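Local coordinates for glucose-6-phosphate 1-dehydrogenase (Kluyveromyces lactis, PDB 7E6I), which catalyses the NADP+-dependent oxidation of glucose 6-phosphate to 6-phosphogluconolactone, the first step of the oxidative pentose phosphate pathway, at residues G199-F202 with L203-W207; R239-M242 with Q243-L247. One frame throughout, in Å; residues are numbered along the deposited sequence.

Contact 1. Residues G199-F202 with L203-W207; sequences GNTF and LNAAW
Asn-200 O receives two backbone N-H groups from the next turn, fixing how residues 199-202 run into 203-207. Asn-204 N lies in the carbonyl plane at 2.8 Å from Asn-200 O, with a nearly straight bond (174°), whereas Leu-203 N reaches the same oxygen at 2.9 Å from above that plane. One residue on, Ala-205 N donates to Thr-201 O over 3.0 Å. This continues the rise of the short helix 201-204, and a type I turn from Asn-204 to Trp-207 follows.

Side chains add little directly. Ala-205 CB sits 3.3 Å from Thr-201 O, its methyl beside the carbonyl oxygen that accepts the N-H of the same residue, and the Thr-201 CG2 methyl comes within 4.2 Å of Ala-205 CB. Asn-204 CB rests 3.6 Å from Asn-200 O. In Leu-203, CG anti to the carbonyl carbon (chi1 -64°) turns the side chain toward the preceding peptide, where CD2 lies 3.7 Å from Phe-202 O, while the side chain also touches Leu-368 of strand 367-373. Cutting Leu-203 back to an alanine would probably open a gap beside Leu-368 and leave the Phe-202 carbonyl less covered.

The amide of Asn-200 caps nothing ahead of it; its ND2 turns back to Met-196 O of helix 193-198. This is a single helical turn begun at an N-cap residue without a side-chain cap, joining helix 193-198 to the large mixed sheet. Leu-203 lies about 5 Å, side chain to side chain, from Leu-380, a residue of the probable second NADP+ site.

Contact 2. Residues R239-M242 with Q243-L247; sequences RDVM and QNHLL. With BG6 (6-O-phosphono-beta-D-glucopyranose), chain B.
Val-241 O accepts from Leu-246 N and Met-242 O from Leu-247 N, five residues on in each case, as in a pi-type turn of helix 236-254. Leu-246 N points almost straight at Val-241 O (2.8 Å, 177°); Leu-247 N reaches Met-242 O at 3.1 Å by a more bent bond. Met-242 has the most surface buried: its CG approaches Leu-246 CD1 to 4.5 Å, and both side chains lie on Met-335 of strand 333-338. Val-241 turns CG1 into the corner between protein and sugar, 4.0 Å from His-245 CD2, with C2 of the bound glucose 6-phosphate equally near.

Gln-243 bends at its second torsion (chi2 -83°), which brings OE1 back to Asn-244 ND2. That same nitrogen donates to Arg-239 O at 2.9 Å, close to the amide plane, so two acceptors fix the Asn-244 amide. Its OD1 in turn takes the N-H of His-245 and stands 3.4 Å above the centre of the imidazole. The amide thus gives His-245 N an acceptor and Arg-239 O a donor where the kinked helix lacks regular backbone bonds.

On the substrate side, His-245 NE2 hydrogen-bonds O1 of the sugar at 2.8 Å, with O1 near the ring plane, while ND1 is held by Asp-182. Asp-240 faces the sugar with both carboxylate oxygens, OD1 toward O2 and OD2 toward O3, at modelled distances so short that their exact length is doubtful. Lys-153 NZ hydrogen-bonds both Asp-240 O and the ligand. This is one wall of the glucose 6-phosphate pocket, in which His-245 is the probable proton acceptor.

Overall arrangement
Contact 1 lies at the surface and contact 2 in the buried interior, their centres about 27 Å apart and their nearest atoms about 12 Å. Both are local turns of helix in the C-terminal domain, and both lean on the large mixed sheet: contact 1 on strands 345-352 and 367-373, contact 2 on strands 212-220 and 333-338. Trp-207 ties the two regions together by donating NE1 to Leu-253 O, near the end of the helix that carries contact 2. Contact 1 relies on backbone bonds with sparse methyl contacts; contact 2 adds an imidazole and a carboxylate that meet the bound substrate, and side-chain amides that brace the widened helix behind them.

Contact 1. Residues G199-F202 with L203-W207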
loop_
_atom_site.group_PDB
_atom_site.type_symbol
_atom_site.label_atom_id
_atom_site.label_comp_id
_atom_site.label_asym_id
_atom_site.label_seq_id
_atom_site.Cartn_x
_atom_site.Cartn_y
_atom_site.Cartn_z
ATOM N N GLY A 199 9.979 11.037 16.321
ATOM C CA GLY A 199 11.136 10.813 17.145
ATOM C C GLY A 199 12.263 11.797 16.969
ATOM O O GLY A 199 13.332 11.586 17.553
ATOM N N ASN A 200 12.091 12.866 16.183
ATOM C CA ASN A 200 13.184 13.808 15.936
ATOM C C ASN A 200 12.653 15.230 16.006
ATOM O O ASN A 200 11.897 15.662 15.124
ATOM C CB ASN A 200 13.846 13.534 14.591
ATOM C CG ASN A 200 14.537 12.189 14.566
ATOM O OD1 ASN A 200 15.617 12.038 15.142
ATOM N ND2 ASN A 200 13.898 11.186 13.947
ATOM N N THR A 201 13.046 15.945 17.066
ATOM C CA THR A 201 12.670 17.346 17.235
ATOM C C THR A 201 12.992 18.184 16.001
ATOM O O THR A 201 12.237 19.097 15.655
ATOM C CB THR A 201 13.376 17.900 18.461
ATOM O OG1 THR A 201 12.991 17.133 19.605
ATOM C CG2 THR A 201 13.013 19.353 18.692
ATOM N N PHE A 202 14.082 17.869 15.307
ATOM C CA PHE A 202 14.461 18.604 14.098
ATOM C C PHE A 202 13.402 18.530 12.992
ATOM O O PHE A 202 13.410 19.362 12.073
ATOM C CB PHE A 202 15.788 18.071 13.549
ATOM C CG PHE A 202 16.834 17.829 14.596
ATOM C CD1 PHE A 202 17.488 18.897 15.207
ATOM C CD2 PHE A 202 17.187 16.539 14.950
ATOM C CE1 PHE A 202 18.471 18.678 16.172
ATOM C CE2 PHE A 202 18.180 16.308 15.903
ATOM C CZ PHE A 202 18.825 17.376 16.514
ATOM N N LEU A 203 12.519 17.540 13.023
ATOM C CA LEU A 203 11.395 17.533 12.107
ATOM C C LEU A 203 10.088 17.848 12.805
ATOM O O LEU A 203 9.302 18.650 12.303
ATOM C CB LEU A 203 11.287 16.177 11.408
ATOM C CG LEU A 203 12.437 15.769 10.493
ATOM C CD1 LEU A 203 12.116 14.419 9.880
ATOM C CD2 LEU A 203 12.668 16.828 9.419
ATOM N N ASN A 204 9.861 17.277 13.985
ATOM C CA ASN A 204 8.559 17.415 14.625
ATOM C C ASN A 204 8.251 18.870 14.983
ATOM O O ASN A 204 7.092 19.295 14.924
ATOM C CB ASN A 204 8.491 16.522 15.870
ATOM C CG ASN A 204 7.087 16.399 16.407
ATOM O OD1 ASN A 204 6.826 16.700 17.567
ATOM N ND2 ASN A 204 6.158 16.004 15.547
ATOM N N ALA A 205 9.266 19.642 15.377
ATOM C CA ALA A 205 9.029 21.029 15.752
ATOM C C ALA A 205 8.601 21.875 14.568
ATOM O O ALA A 205 8.015 22.942 14.768
ATOM C CB ALA A 205 10.289 21.641 16.368
ATOM N N ALA A 206 8.884 21.425 13.346
ATOM C CA ALA A 206 8.612 22.172 12.127
ATOM C C ALA A 206 7.411 21.626 11.375
ATOM O O ALA A 206 7.070 22.145 10.308
ATOM C CB ALA A 206 9.842 22.146 11.208
ATOM N N TRP A 207 6.782 20.581 11.902
ATOM C CA TRP A 207 5.812 19.779 11.160
ATOM C C TRP A 207 4.410 20.325 11.416
ATOM O O TRP A 207 3.566 19.701 12.069
ATOM C CB TRP A 207 5.920 18.327 11.582
ATOM C CG TRP A 207 5.523 17.366 10.551
ATOM C CD1 TRP A 207 4.261 16.894 10.298
ATOM C CD2 TRP A 207 6.391 16.704 9.636
ATOM N NE1 TRP A 207 4.302 15.985 9.276
ATOM C CE2 TRP A 207 5.599 15.851 8.851
ATOM C CE3 TRP A 207 7.764 16.759 9.396
ATOM C CZ2 TRP A 207 6.134 15.055 7.837
ATOM C CZ3 TRP A 207 8.295 15.960 8.388
ATOM C CH2 TRP A 207 7.478 15.128 7.620
#

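Contact 2. Residues R239-M242 with Q243-L247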
loop_
_atom_site.group_PDB
_atom_site.type_symbol
_atom_site.label_atom_id
_atom_site.label_comp_id
_atom_site.label_asym_id
_atom_site.label_seq_id
_atom_site.Cartn_x
_atom_site.Cartn_y
_atom_site.Cartn_z
ATOM N N ARG A 239 -8.631 5.658 -8.303
ATOM C CA ARG A 239 -8.981 4.430 -7.597
ATOM C C ARG A 239 -7.795 3.495 -7.477
ATOM O O ARG A 239 -7.688 2.754 -6.496
ATOM C CB ARG A 239 -10.098 3.694 -8.333
ATOM C CG ARG A 239 -11.481 4.043 -7.905
ATOM C CD ARG A 239 -12.455 2.973 -8.343
ATOM N NE ARG A 239 -13.799 3.525 -8.369
ATOM C CZ ARG A 239 -14.284 4.226 -9.384
ATOM N NH1 ARG A 239 -13.527 4.444 -10.454
ATOM N NH2 ARG A 239 -15.525 4.699 -9.336
ATOM N N ASP A 240 -6.920 3.476 -8.480
ATOM C CA ASP A 240 -5.898 2.439 -8.520
ATOM C C ASP A 240 -4.881 2.606 -7.396
ATOM O O ASP A 240 -4.492 1.620 -6.767
ATOM C CB ASP A 240 -5.198 2.418 -9.880
ATOM C CG ASP A 240 -4.394 1.126 -10.094
ATOM O OD1 ASP A 240 -4.844 0.043 -9.639
ATOM O OD2 ASP A 240 -3.309 1.191 -10.708
ATOM N N VAL A 241 -4.422 3.838 -7.136
ATOM C CA VAL A 241 -3.322 4.041 -6.190
ATOM C C VAL A 241 -3.530 5.242 -5.274
ATOM O O VAL A 241 -2.883 5.342 -4.230
ATOM C CB VAL A 241 -1.974 4.192 -6.919
ATOM C CG1 VAL A 241 -1.700 2.974 -7.822
ATOM C CG2 VAL A 241 -1.917 5.516 -7.696
ATOM N N MET A 242 -4.399 6.175 -5.648
ATOM C CA MET A 242 -4.502 7.397 -4.855
ATOM C C MET A 242 -5.462 7.241 -3.676
ATOM O O MET A 242 -5.114 7.613 -2.549
ATOM C CB MET A 242 -4.916 8.581 -5.737
ATOM C CG MET A 242 -4.096 8.687 -7.026
ATOM S SD MET A 242 -4.377 10.195 -8.006
ATOM C CE MET A 242 -4.017 11.458 -6.778
ATOM N N GLN A 243 -6.660 6.695 -3.920
ATOM C CA GLN A 243 -7.617 6.428 -2.847
ATOM C C GLN A 243 -7.041 5.498 -1.768
ATOM O O GLN A 243 -7.505 5.515 -0.624
ATOM C CB GLN A 243 -8.893 5.821 -3.453
ATOM C CG GLN A 243 -10.045 5.515 -2.477
ATOM C CD GLN A 243 -9.892 4.171 -1.762
ATOM O OE1 GLN A 243 -9.176 3.276 -2.222
ATOM N NE2 GLN A 243 -10.543 4.044 -0.609
ATOM N N ASN A 244 -6.059 4.659 -2.109
ATOM C CA ASN A 244 -5.534 3.713 -1.132
ATOM C C ASN A 244 -4.072 4.003 -0.797
ATOM O O ASN A 244 -3.805 4.648 0.219
ATOM C CB ASN A 244 -5.699 2.272 -1.635
ATOM C CG ASN A 244 -5.584 2.169 -3.136
ATOM O OD1 ASN A 244 -4.486 2.080 -3.680
ATOM N ND2 ASN A 244 -6.711 2.171 -3.814
ATOM N N HIS A 245 -3.123 3.543 -1.623
ATOM C CA HIS A 245 -1.701 3.666 -1.294
ATOM C C HIS A 245 -1.318 5.090 -0.915
ATOM O O HIS A 245 -0.799 5.341 0.182
ATOM C CB HIS A 245 -0.840 3.212 -2.473
ATOM C CG HIS A 245 -1.142 1.825 -2.938
ATOM N ND1 HIS A 245 -1.481 0.808 -2.068
ATOM C CD2 HIS A 245 -1.171 1.289 -4.178
ATOM C CE1 HIS A 245 -1.689 -0.300 -2.756
ATOM N NE2 HIS A 245 -1.512 -0.034 -4.039
ATOM N N LEU A 246 -1.540 6.042 -1.827
ATOM C CA LEU A 246 -1.073 7.403 -1.574
ATOM C C LEU A 246 -1.800 8.030 -0.386
ATOM O O LEU A 246 -1.187 8.752 0.413
ATOM C CB LEU A 246 -1.238 8.248 -2.841
ATOM C CG LEU A 246 -0.384 7.829 -4.060
ATOM C CD1 LEU A 246 -0.140 8.998 -5.005
ATOM C CD2 LEU A 246 0.959 7.207 -3.611
ATOM N N LEU A 247 -3.104 7.773 -0.248
ATOM C CA LEU A 247 -3.826 8.303 0.903
ATOM C C LEU A 247 -3.265 7.741 2.202
ATOM O O LEU A 247 -3.139 8.464 3.197
ATOM C CB LEU A 247 -5.317 8.000 0.787
ATOM C CG LEU A 247 -6.178 8.628 1.889
ATOM C CD1 LEU A 247 -5.933 10.141 1.948
ATOM C CD2 LEU A 247 -7.662 8.328 1.676
HETATM C C1 BG6 B . -1.326 -1.673 -7.415
HETATM C C2 BG6 B . -1.904 -0.958 -8.636
HETATM O O1 BG6 B . -2.112 -1.562 -6.296
HETATM O O5 BG6 B . 0.003 -1.066 -7.077
HETATM C C3 BG6 B . -0.966 -1.007 -9.791
HETATM O O2 BG6 B . -3.167 -1.519 -9.020
HETATM C C4 BG6 B . 0.347 -0.384 -9.447
HETATM O O3 BG6 B . -1.515 -0.270 -10.917
HETATM C C5 BG6 B . 0.952 -1.055 -8.213
HETATM O O4 BG6 B . 1.220 -0.502 -10.578
HETATM C C6 BG6 B . 2.189 -0.365 -7.709
HETATM O O6 BG6 B . 2.641 -1.067 -6.565
HETATM P P BG6 B . 4.275 -1.112 -6.274
HETATM O O1P BG6 B . 4.642 0.359 -6.298
HETATM O O2P BG6 B . 4.940 -1.904 -7.368
HETATM O O3P BG6 B . 4.626 -1.768 -4.939
#